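PDB 4RDL: capsid from Human calicivirus NLV/Boxer/2001/US, which forms the outer shell of the norovirus particle and, through its protruding (P) domain, binds Lewis y and probably other histo-blood group glycans, probably in attachment to host cells. Local coordinates for residues G75-N80 against K166-E171; C113-T118 against L170-V175; G134-H139 against V152-N157; A181-W186 against T223-K228. One frame throughout, in Å; residues are numbered along the deposited sequence.

Interaction 1. Residues G75-N80 against K166-E171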
# COMPACT_ATOMS: atom_id res chain seq x y z
N GLY A 75 0.09 6.51 -17.04
CA GLY A 75 -0.09 6.68 -18.47
C GLY A 75 0.83 7.71 -19.07
O GLY A 75 1.76 8.19 -18.42
N ARG A 76 0.55 8.07 -20.32
CA ARG A 76 1.40 8.98 -21.06
C ARG A 76 0.73 10.34 -21.14
O ARG A 76 -0.43 10.44 -21.54
CB ARG A 76 1.69 8.45 -22.46
CG ARG A 76 2.86 9.14 -23.14
CD ARG A 76 3.30 8.38 -24.41
NE ARG A 76 3.64 6.99 -24.12
CZ ARG A 76 4.83 6.58 -23.69
NH1 ARG A 76 5.82 7.45 -23.54
NH2 ARG A 76 5.03 5.30 -23.42
N ILE A 77 1.46 11.37 -20.74
CA ILE A 77 0.92 12.73 -20.80
C ILE A 77 0.91 13.22 -22.25
O ILE A 77 1.88 13.03 -22.99
CB ILE A 77 1.72 13.68 -19.88
CG1 ILE A 77 1.43 13.32 -18.42
CG2 ILE A 77 1.36 15.14 -20.15
CD1 ILE A 77 2.25 14.09 -17.39
N PHE A 78 -0.20 13.83 -22.65
CA PHE A 78 -0.33 14.39 -23.98
C PHE A 78 -0.77 15.84 -23.95
O PHE A 78 -1.22 16.35 -22.93
CB PHE A 78 -1.30 13.55 -24.83
CG PHE A 78 -2.74 13.57 -24.34
CD1 PHE A 78 -3.59 14.63 -24.64
CD2 PHE A 78 -3.25 12.49 -23.64
CE1 PHE A 78 -4.90 14.63 -24.21
CE2 PHE A 78 -4.56 12.47 -23.22
CZ PHE A 78 -5.40 13.54 -23.50
N ASN A 79 -0.63 16.49 -25.10
CA ASN A 79 -1.11 17.85 -25.29
C ASN A 79 -1.72 17.89 -26.67
O ASN A 79 -1.03 17.67 -27.67
CB ASN A 79 0.05 18.85 -25.17
CG ASN A 79 -0.37 20.28 -25.46
OD1 ASN A 79 -1.40 20.75 -24.99
ND2 ASN A 79 0.44 20.98 -26.23
N ASN A 80 -3.02 18.14 -26.73
CA ASN A 80 -3.73 18.15 -27.99
C ASN A 80 -4.86 19.17 -27.97
O ASN A 80 -5.62 19.23 -27.02
CB ASN A 80 -4.30 16.77 -28.29
CG ASN A 80 -5.03 16.72 -29.61
OD1 ASN A 80 -6.19 17.12 -29.71
ND2 ASN A 80 -4.36 16.22 -30.64
N LYS A 166 5.82 11.69 -22.17
CA LYS A 166 6.46 10.85 -21.17
C LYS A 166 5.45 10.02 -20.39
O LYS A 166 4.35 10.49 -20.10
CB LYS A 166 7.26 11.69 -20.17
CG LYS A 166 8.19 12.72 -20.78
CD LYS A 166 9.32 12.08 -21.54
CE LYS A 166 10.37 13.14 -21.89
NZ LYS A 166 11.37 12.63 -22.86
N GLU A 167 5.85 8.80 -20.04
CA GLU A 167 5.02 7.95 -19.19
C GLU A 167 5.26 8.28 -17.73
O GLU A 167 6.40 8.39 -17.27
CB GLU A 167 5.29 6.47 -19.44
CG GLU A 167 4.17 5.59 -18.90
CD GLU A 167 4.47 4.11 -18.98
OE1 GLU A 167 5.65 3.74 -19.11
OE2 GLU A 167 3.51 3.31 -18.89
N VAL A 168 4.17 8.45 -17.00
CA VAL A 168 4.25 8.77 -15.57
C VAL A 168 3.35 7.86 -14.75
O VAL A 168 2.40 7.27 -15.27
CB VAL A 168 3.86 10.25 -15.29
CG1 VAL A 168 4.77 11.22 -16.06
CG2 VAL A 168 2.38 10.52 -15.62
N VAL A 169 3.69 7.73 -13.47
CA VAL A 169 2.76 7.18 -12.49
C VAL A 169 2.31 8.31 -11.57
O VAL A 169 3.11 9.17 -11.17
CB VAL A 169 3.36 6.01 -11.70
CG1 VAL A 169 3.53 4.80 -12.60
CG2 VAL A 169 4.68 6.38 -11.08
N LEU A 170 1.01 8.34 -11.29
CA LEU A 170 0.41 9.40 -10.49
C LEU A 170 -0.17 8.81 -9.22
O LEU A 170 -0.70 7.69 -9.22
CB LEU A 170 -0.69 10.10 -11.29
CG LEU A 170 -0.30 10.66 -12.67
CD1 LEU A 170 -0.81 9.74 -13.78
CD2 LEU A 170 -0.87 12.05 -12.83
N GLU A 171 -0.07 9.57 -8.13
CA GLU A 171 -0.66 9.16 -6.87
C GLU A 171 -1.53 10.27 -6.32
O GLU A 171 -1.23 11.46 -6.49
CB GLU A 171 0.42 8.79 -5.85
CG GLU A 171 -0.18 8.09 -4.64
CD GLU A 171 0.74 8.07 -3.44
OE1 GLU A 171 0.27 7.64 -2.36
OE2 GLU A 171 1.92 8.47 -3.59
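Gly75 and Val168 face each other as an antiparallel hydrogen-bonded pair: Gly75 N gives a bond to Val168 O at 3.0 Å, and Gly75 O receives Val168 N at 2.8 Å with an N-H...O angle of 172°. The same Gly75 O has the CA of Glu167 at 3.4 Å, a weak CA-H...O contact beside the main bond. One residue on, Arg76 and Glu167 form the non-hydrogen-bonded pair, with CA atoms 4.2 Å apart. Lys166 contributes through its backbone: its O accepts the N of Ile77 at 3.1 Å, while its NZ is drawn off to a salt bridge with Glu126. These bonds join two neighbouring strands, 72-80 and 167-177, of the antiparallel sheet in the barrel-like outer part (P2) of the P domain. Between these two segments the pairing involves Gly75, Arg76 and Ile77; with short axes at 111° the chains diverge from Phe78 onward. Arg76 leaves its backbone with CG opposite N (chi1 -164°), which carries CG alongside Lys166 O at 3.6 Å. A bend at chi3 then turns one face of the guanidinium over the CB of Glu167, while NH1 is hydrogen-bonded to Gly165 O. The Glu167 carboxylate does not bond the guanidinium; its OE2 forms a salt bridge with Arg74. On the other face of the sheet, Ile77 crosses Val168 at about a right angle, its CD1 lying 4.0 Å from Val168 CG2 in a buried apolar contact that continues onto Phe163 and Val86.

Interaction 2. Residues C113-T118 against L170-V175; sequences CDLHMT and LELTWV. With GAL (beta-D-galactopyranose), chain C; FUC (alpha-L-fucopyranose), chain B.
His116 lies flat on Trp174 in the tightest part of this contact: the imidazole and the six-membered ring stack face to face, centroids 3.6 Å apart and planes only 7° from parallel. The CB of His116 covers the adjoining five-membered ring in a CH-pi contact. Trp174 reaches this position because its CG stands between N and the carbonyl carbon (chi1 65°), bringing the indole back beneath the histidine. The backbone is equally close. His116 N bonds Trp174 O, and His116 O takes both Thr173 N at 2.9 Å and Trp174 N at 3.3 Å; two residues facing one define a classic beta bulge. Beyond it, the hydroxyls of Thr118 and Thr173 share a 2.7 Å hydrogen bond. On the apolar face Met117 SD packs 3.7 Å from Leu172 CD1, and the fit is slacker toward Leu115 CD2, 4.3 Å from Val175 CG2. On the glycan side galactose is gripped: its O3 gives a 2.7 Å bond to Asp114 OD2, and Ser176, Asn177 and Thr179 bond it as well. Fucose sits more loosely against these rings, meeting them at their edges, with its O2 in the imidazole plane and its O5 3.6 Å from Trp174 CH2. A hydrogen bond between His116 NE2 and Ser176 OG probably helps fix the ring's rotation. Strand 113-121 is flanked on its far side by 133-139, and strand 167-177 by 72-80; Thr118 and Thr173 meet the second subunit, while Val224 packs on Trp174 from a neighbouring loop.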
# COMPACT_ATOMS: atom_id res chain seq x y z
N CYS A 113 -15.03 15.76 -8.10
CA CYS A 113 -14.14 16.54 -7.26
C CYS A 113 -12.78 16.74 -7.91
O CYS A 113 -12.53 16.25 -9.02
CB CYS A 113 -14.00 15.88 -5.88
SG CYS A 113 -13.40 14.17 -5.95
N ASP A 114 -11.92 17.49 -7.24
CA ASP A 114 -10.60 17.80 -7.76
C ASP A 114 -9.57 16.87 -7.13
O ASP A 114 -9.37 16.88 -5.91
CB ASP A 114 -10.22 19.25 -7.47
CG ASP A 114 -11.01 20.25 -8.31
OD1 ASP A 114 -11.95 19.85 -9.04
OD2 ASP A 114 -10.69 21.45 -8.22
N LEU A 115 -8.95 16.05 -7.97
CA LEU A 115 -7.91 15.13 -7.54
C LEU A 115 -6.55 15.79 -7.71
O LEU A 115 -6.12 16.08 -8.83
CB LEU A 115 -7.95 13.85 -8.37
CG LEU A 115 -9.32 13.18 -8.52
CD1 LEU A 115 -9.22 12.02 -9.51
CD2 LEU A 115 -9.85 12.71 -7.17
N HIS A 116 -5.88 16.04 -6.59
CA HIS A 116 -4.57 16.67 -6.62
C HIS A 116 -3.53 15.57 -6.60
O HIS A 116 -3.32 14.91 -5.57
CB HIS A 116 -4.40 17.62 -5.43
CG HIS A 116 -5.41 18.72 -5.41
ND1 HIS A 116 -5.16 19.96 -5.96
CD2 HIS A 116 -6.68 18.75 -4.96
CE1 HIS A 116 -6.23 20.72 -5.82
NE2 HIS A 116 -7.17 20.01 -5.23
N MET A 117 -2.89 15.36 -7.75
CA MET A 117 -1.99 14.23 -7.94
C MET A 117 -0.55 14.66 -7.87
O MET A 117 -0.18 15.76 -8.31
CB MET A 117 -2.23 13.58 -9.31
CG MET A 117 -3.69 13.27 -9.64
SD MET A 117 -4.46 12.06 -8.57
CE MET A 117 -3.62 10.56 -9.03
N THR A 118 0.28 13.78 -7.34
CA THR A 118 1.72 13.92 -7.46
C THR A 118 2.16 12.85 -8.45
O THR A 118 1.62 11.75 -8.45
CB THR A 118 2.40 13.73 -6.11
OG1 THR A 118 2.10 14.85 -5.27
CG2 THR A 118 3.91 13.62 -6.27
N LEU A 170 1.01 8.34 -11.29
CA LEU A 170 0.41 9.40 -10.49
C LEU A 170 -0.17 8.81 -9.22
O LEU A 170 -0.70 7.69 -9.22
CB LEU A 170 -0.69 10.10 -11.29
CG LEU A 170 -0.30 10.66 -12.67
CD1 LEU A 170 -0.81 9.74 -13.78
CD2 LEU A 170 -0.87 12.05 -12.83
N GLU A 171 -0.07 9.57 -8.13
CA GLU A 171 -0.66 9.16 -6.87
C GLU A 171 -1.53 10.27 -6.32
O GLU A 171 -1.23 11.46 -6.49
CB GLU A 171 0.42 8.79 -5.85
CG GLU A 171 -0.18 8.09 -4.64
CD GLU A 171 0.74 8.07 -3.44
OE1 GLU A 171 0.27 7.64 -2.36
OE2 GLU A 171 1.92 8.47 -3.59
N LEU A 172 -2.61 9.89 -5.65
CA LEU A 172 -3.53 10.86 -5.08
C LEU A 172 -2.96 11.47 -3.80
O LEU A 172 -2.87 10.80 -2.77
CB LEU A 172 -4.87 10.19 -4.80
CG LEU A 172 -5.96 11.13 -4.30
CD1 LEU A 172 -6.29 12.20 -5.34
CD2 LEU A 172 -7.21 10.34 -3.93
N THR A 173 -2.58 12.74 -3.86
CA THR A 173 -2.00 13.40 -2.69
C THR A 173 -3.07 14.00 -1.78
O THR A 173 -3.03 13.84 -0.56
CB THR A 173 -1.01 14.49 -3.11
OG1 THR A 173 0.01 13.88 -3.91
CG2 THR A 173 -0.35 15.16 -1.91
N TRP A 174 -4.03 14.70 -2.39
CA TRP A 174 -5.16 15.22 -1.64
C TRP A 174 -6.33 15.50 -2.58
O TRP A 174 -6.19 15.42 -3.81
CB TRP A 174 -4.76 16.46 -0.80
CG TRP A 174 -4.32 17.68 -1.57
CD1 TRP A 174 -3.14 17.87 -2.24
CD2 TRP A 174 -5.05 18.91 -1.70
NE1 TRP A 174 -3.10 19.13 -2.80
CE2 TRP A 174 -4.26 19.79 -2.47
CE3 TRP A 174 -6.30 19.35 -1.24
CZ2 TRP A 174 -4.67 21.09 -2.80
CZ3 TRP A 174 -6.70 20.64 -1.55
CH2 TRP A 174 -5.89 21.49 -2.33
N VAL A 175 -7.49 15.79 -2.00
CA VAL A 175 -8.73 15.98 -2.73
C VAL A 175 -9.42 17.24 -2.22
O VAL A 175 -9.40 17.52 -1.02
CB VAL A 175 -9.68 14.77 -2.53
CG1 VAL A 175 -11.01 14.99 -3.25
CG2 VAL A 175 -9.02 13.47 -3.01
C1 GAL C . -9.62 26.00 -4.94
C2 GAL C . -8.93 24.68 -5.22
C3 GAL C . -9.68 23.86 -6.20
C4 GAL C . -11.04 23.70 -5.84
C5 GAL C . -11.68 25.04 -5.65
C6 GAL C . -13.08 25.00 -5.24
O2 GAL C . -7.61 24.94 -5.69
O3 GAL C . -9.02 22.59 -6.38
O4 GAL C . -11.14 22.90 -4.62
O5 GAL C . -10.94 25.81 -4.61
O6 GAL C . -13.72 26.18 -5.19
C1 FUC B . -6.66 24.24 -4.97
C2 FUC B . -5.38 24.29 -5.68
C3 FUC B . -4.86 25.68 -5.75
C4 FUC B . -4.74 26.30 -4.40
C5 FUC B . -6.01 26.17 -3.60
C6 FUC B . -5.85 26.67 -2.21
O2 FUC B . -5.55 23.79 -6.98
O3 FUC B . -3.65 25.72 -6.43
O4 FUC B . -3.69 25.71 -3.71
O5 FUC B . -6.51 24.83 -3.58

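Interaction 3. Residues G134-H139 against V152-N157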
# COMPACT_ATOMS: atom_id res chain seq x y z
N GLY A 134 6.45 15.85 -10.61
CA GLY A 134 5.59 16.99 -10.80
C GLY A 134 4.30 16.81 -10.03
O GLY A 134 4.17 15.88 -9.23
N LYS A 135 3.35 17.71 -10.27
CA LYS A 135 2.04 17.61 -9.65
C LYS A 135 1.03 18.18 -10.62
O LYS A 135 1.38 18.97 -11.50
CB LYS A 135 2.00 18.37 -8.34
CG LYS A 135 2.35 19.84 -8.49
CD LYS A 135 2.51 20.52 -7.15
CE LYS A 135 1.19 20.58 -6.40
NZ LYS A 135 1.32 21.44 -5.19
N VAL A 136 -0.22 17.77 -10.48
CA VAL A 136 -1.26 18.20 -11.40
C VAL A 136 -2.62 17.93 -10.79
O VAL A 136 -2.77 17.04 -9.95
CB VAL A 136 -1.11 17.48 -12.76
CG1 VAL A 136 -1.47 16.01 -12.64
CG2 VAL A 136 -1.94 18.16 -13.84
N VAL A 137 -3.61 18.72 -11.20
CA VAL A 137 -4.98 18.52 -10.77
C VAL A 137 -5.75 17.81 -11.88
O VAL A 137 -5.61 18.16 -13.07
CB VAL A 137 -5.67 19.87 -10.46
CG1 VAL A 137 -7.12 19.65 -10.05
CG2 VAL A 137 -4.90 20.61 -9.38
N ILE A 138 -6.52 16.80 -11.51
CA ILE A 138 -7.42 16.12 -12.43
C ILE A 138 -8.85 16.20 -11.92
O ILE A 138 -9.15 15.75 -10.80
CB ILE A 138 -7.01 14.64 -12.61
CG1 ILE A 138 -5.57 14.55 -13.15
CG2 ILE A 138 -7.99 13.90 -13.54
CD1 ILE A 138 -5.06 13.13 -13.28
N HIS A 139 -9.73 16.78 -12.72
CA HIS A 139 -11.16 16.83 -12.40
C HIS A 139 -11.80 15.48 -12.66
O HIS A 139 -11.69 14.96 -13.77
CB HIS A 139 -11.86 17.87 -13.28
CG HIS A 139 -11.42 19.28 -13.02
ND1 HIS A 139 -11.79 20.33 -13.84
CD2 HIS A 139 -10.66 19.81 -12.04
CE1 HIS A 139 -11.27 21.45 -13.36
NE2 HIS A 139 -10.59 21.17 -12.27
N VAL A 152 -8.04 11.07 -19.49
CA VAL A 152 -8.52 12.12 -18.59
C VAL A 152 -7.79 13.43 -18.88
O VAL A 152 -6.61 13.43 -19.26
CB VAL A 152 -8.37 11.76 -17.09
CG1 VAL A 152 -9.23 10.55 -16.75
CG2 VAL A 152 -6.90 11.52 -16.73
N LYS A 153 -8.50 14.54 -18.72
CA LYS A 153 -7.89 15.85 -18.88
C LYS A 153 -7.10 16.23 -17.63
O LYS A 153 -7.53 15.97 -16.50
CB LYS A 153 -8.96 16.92 -19.16
CG LYS A 153 -8.41 18.34 -19.17
CD LYS A 153 -9.49 19.37 -19.47
CE LYS A 153 -8.91 20.78 -19.45
NZ LYS A 153 -9.95 21.82 -19.70
N LEU A 154 -5.94 16.84 -17.85
CA LEU A 154 -5.14 17.44 -16.79
C LEU A 154 -5.31 18.95 -16.82
O LEU A 154 -5.27 19.55 -17.89
CB LEU A 154 -3.66 17.11 -16.99
CG LEU A 154 -3.16 15.80 -16.36
CD1 LEU A 154 -4.12 14.62 -16.56
CD2 LEU A 154 -1.75 15.48 -16.86
N GLU A 155 -5.50 19.57 -15.66
CA GLU A 155 -5.54 21.03 -15.59
C GLU A 155 -4.15 21.58 -15.87
O GLU A 155 -3.15 21.12 -15.31
CB GLU A 155 -6.04 21.50 -14.22
CG GLU A 155 -7.46 21.04 -13.93
CD GLU A 155 -8.43 21.52 -15.00
OE1 GLU A 155 -8.58 22.75 -15.15
OE2 GLU A 155 -9.02 20.67 -15.71
N ASP A 156 -4.07 22.58 -16.74
CA ASP A 156 -2.78 23.16 -17.08
C ASP A 156 -2.26 24.01 -15.93
O ASP A 156 -2.90 24.98 -15.53
CB ASP A 156 -2.90 24.00 -18.35
CG ASP A 156 -1.55 24.50 -18.86
OD1 ASP A 156 -0.51 24.08 -18.32
OD2 ASP A 156 -1.55 25.32 -19.81
N ASN A 157 -1.11 23.64 -15.38
CA ASN A 157 -0.47 24.43 -14.33
C ASN A 157 0.83 25.07 -14.80
O ASN A 157 1.63 25.52 -13.99
CB ASN A 157 -0.23 23.57 -13.08
CG ASN A 157 0.68 22.39 -13.36
OD1 ASN A 157 1.35 22.32 -14.39
ND2 ASN A 157 0.71 21.45 -12.42
O HOH W 1 -2.89 21.19 -12.54
O HOH W 2 -10.39 15.03 -16.20
O HOH W 3 -9.05 17.98 -15.20
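The imidazole of His139 and the carboxylate of Glu155 are stacked, their planes 12° apart, with Glu155 CD over one ring face at 3.3 Å from His139 CE1. Glu155 CG lies over the same face in a CH-pi contact. A bend at chi2 (-57°) folds the glutamate across the ring instead of letting it reach outward. His139 also stacks with Tyr141, and Asp114 touches the ring at CD2. The other flat group, the amide of Asn157, sends ND2 to Lys135 O, a short bond but weak because it is bent at the hydrogen; its OD1 accepts from Glu159 N. Between the backbones there is one direct hydrogen bond, Glu155 N to Val137 O at 3.0 Å and nearly straight at 171°. The remaining separation is spanned by water. One molecule accepts from Val137 N and donates to Glu155 O at 2.8 Å; another accepts from His139 N and lies close to both Lys153 O and Glu155 OE2. An axis separation of 5.9 Å fits such water-mediated pairing. On the buried side, Ile138 and Leu154 lie side by side, CG1 to CD1 at 3.7 Å, while Val136 crosses Leu154 at about a right angle, its CG2 3.7 Å from Leu154 CG. This seam probably closes the curled sheet, consistent with the barrel of the P2 subdomain: strand 133-139 pairs on its other side with 113-121, strand 151-154 pairs with 83-89 and 145-146, and in the interior Ile138 meets Met73 and Leu154 meets Ile77.

Interaction 4. Residues A181-W186 against T223-K228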
# COMPACT_ATOMS: atom_id res chain seq x y z
N ALA A 181 -19.76 22.96 -5.71
CA ALA A 181 -20.28 21.70 -5.17
C ALA A 181 -19.65 21.39 -3.82
O ALA A 181 -18.59 21.91 -3.48
CB ALA A 181 -20.01 20.56 -6.15
N THR A 182 -20.31 20.53 -3.05
CA THR A 182 -19.69 20.01 -1.83
C THR A 182 -18.89 18.76 -2.20
O THR A 182 -19.13 18.14 -3.24
CB THR A 182 -20.73 19.64 -0.77
OG1 THR A 182 -21.61 18.63 -1.29
CG2 THR A 182 -21.55 20.87 -0.39
N LEU A 183 -17.93 18.41 -1.35
CA LEU A 183 -17.16 17.19 -1.55
C LEU A 183 -17.98 16.00 -1.08
O LEU A 183 -18.30 15.88 0.11
CB LEU A 183 -15.83 17.26 -0.82
CG LEU A 183 -14.91 16.04 -0.97
CD1 LEU A 183 -14.59 15.76 -2.45
CD2 LEU A 183 -13.62 16.25 -0.18
N ASN A 184 -18.35 15.13 -2.02
CA ASN A 184 -19.21 13.99 -1.73
C ASN A 184 -18.43 12.69 -1.91
O ASN A 184 -18.16 12.25 -3.03
CB ASN A 184 -20.43 14.01 -2.66
CG ASN A 184 -21.34 12.81 -2.47
OD1 ASN A 184 -21.14 12.00 -1.58
ND2 ASN A 184 -22.36 12.71 -3.32
N LEU A 185 -18.05 12.08 -0.79
CA LEU A 185 -17.23 10.87 -0.81
C LEU A 185 -18.00 9.61 -1.22
O LEU A 185 -17.42 8.53 -1.31
CB LEU A 185 -16.52 10.68 0.53
CG LEU A 185 -15.64 11.86 0.96
CD1 LEU A 185 -14.87 11.50 2.23
CD2 LEU A 185 -14.68 12.28 -0.15
N TRP A 186 -19.30 9.77 -1.47
CA TRP A 186 -20.16 8.69 -1.96
C TRP A 186 -20.50 8.84 -3.45
O TRP A 186 -21.15 7.97 -4.03
CB TRP A 186 -21.45 8.62 -1.14
CG TRP A 186 -21.36 7.79 0.12
CD1 TRP A 186 -21.80 6.50 0.30
CD2 TRP A 186 -20.80 8.20 1.38
NE1 TRP A 186 -21.55 6.09 1.59
CE2 TRP A 186 -20.94 7.11 2.27
CE3 TRP A 186 -20.21 9.38 1.84
CZ2 TRP A 186 -20.50 7.16 3.59
CZ3 TRP A 186 -19.77 9.43 3.14
CH2 TRP A 186 -19.92 8.32 4.01
N THR A 223 -8.92 14.59 2.33
CA THR A 223 -10.11 14.96 1.58
C THR A 223 -10.61 16.24 2.25
O THR A 223 -11.38 16.20 3.23
CB THR A 223 -11.18 13.85 1.59
OG1 THR A 223 -11.13 13.16 2.84
CG2 THR A 223 -10.94 12.83 0.45
N VAL A 224 -10.13 17.37 1.76
CA VAL A 224 -10.33 18.64 2.45
C VAL A 224 -11.80 19.02 2.49
O VAL A 224 -12.49 18.97 1.47
CB VAL A 224 -9.45 19.73 1.81
CG1 VAL A 224 -9.74 21.11 2.41
CG2 VAL A 224 -7.97 19.37 1.99
N SER A 225 -12.26 19.40 3.69
CA SER A 225 -13.67 19.65 4.05
C SER A 225 -14.41 18.42 4.60
O SER A 225 -15.47 18.55 5.21
CB SER A 225 -14.48 20.36 2.96
OG SER A 225 -15.00 19.44 2.00
N ASN A 226 -13.85 17.23 4.39
CA ASN A 226 -14.38 16.01 4.99
C ASN A 226 -13.28 14.96 5.08
O ASN A 226 -13.25 14.01 4.29
CB ASN A 226 -15.55 15.46 4.18
CG ASN A 226 -16.38 14.45 4.96
OD1 ASN A 226 -15.89 13.86 5.92
ND2 ASN A 226 -17.62 14.26 4.56
N PRO A 227 -12.36 15.14 6.04
CA PRO A 227 -11.12 14.36 6.07
C PRO A 227 -11.28 12.99 6.73
O PRO A 227 -10.43 12.56 7.50
CB PRO A 227 -10.17 15.25 6.87
CG PRO A 227 -11.09 15.99 7.81
CD PRO A 227 -12.35 16.25 7.00
N LYS A 228 -12.37 12.31 6.40
CA LYS A 228 -12.62 10.98 6.91
C LYS A 228 -13.12 10.13 5.75
O LYS A 228 -14.28 10.23 5.35
CB LYS A 228 -13.65 11.03 8.06
CG LYS A 228 -13.96 9.67 8.70
CD LYS A 228 -14.98 9.79 9.84
CE LYS A 228 -14.40 10.54 11.03
NZ LYS A 228 -13.49 9.70 11.87
O HOH W 4 -17.55 19.86 1.01
O HOH W 5 -18.71 16.84 2.61
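Leu183 and Leu185 pack against the type II beta turn from Thr223 to Asn226, which carries Val224 of the glycan pocket. Leu183 puts CD2 3.4 Å from Val224 O and 3.9 Å from Thr223 CB; having CG opposite the backbone N (chi1 -179°) directs that methyl to the turn. Leu185 divides its branches: CD2 meets Thr223 CG2 at 3.8 Å, and CD1 lies 3.4 Å from Lys228 O. The turn is tied by its own bonds. Asn226 N reaches back to Thr223 O, Thr223 OG1 donates to Asn226 O at 2.7 Å from above the carbonyl plane, and Ser225 OG donates to Val224 O at 2.6 Å on a lone pair. In the other segment, an Asx turn joins Asn184 OD1 to Trp186 N. One water accepts from Leu183 N and donates to Ser225 OG, 2.8 Å away. Outside the pair, Val224 N bonds Val175 O, and its side chain lies near a bound fucose. With no direct hydrogen bond between the segments, they cohere through leucine methyls and bridging water, while the turn's internal bonds, with that from Val224 N to Val175 O, probably help hold Val224 beside the sugar.

From the N terminus, strand 72-80 opens interaction 1, then strand 113-121 opens interaction 2 and strand 133-139 opens interaction 3. Interaction 3 closes first, at 152-157, and is nested within both of the larger loops. Interactions 1 and 2 then close on overlapping parts of strand 167-177, sharing Leu170 and Glu171, so that strand joins 72-80 to 113-121. Interaction 3 brings the two sides of the curled sheet together; its Val136 and Leu154 touch Leu170 and Ile77 of interaction 1. Interaction 4 follows in series, linking two loops beyond the sheet. It meets interaction 2 where Leu183 and Val224 pack beside Val175 and Trp174, next to the glycan.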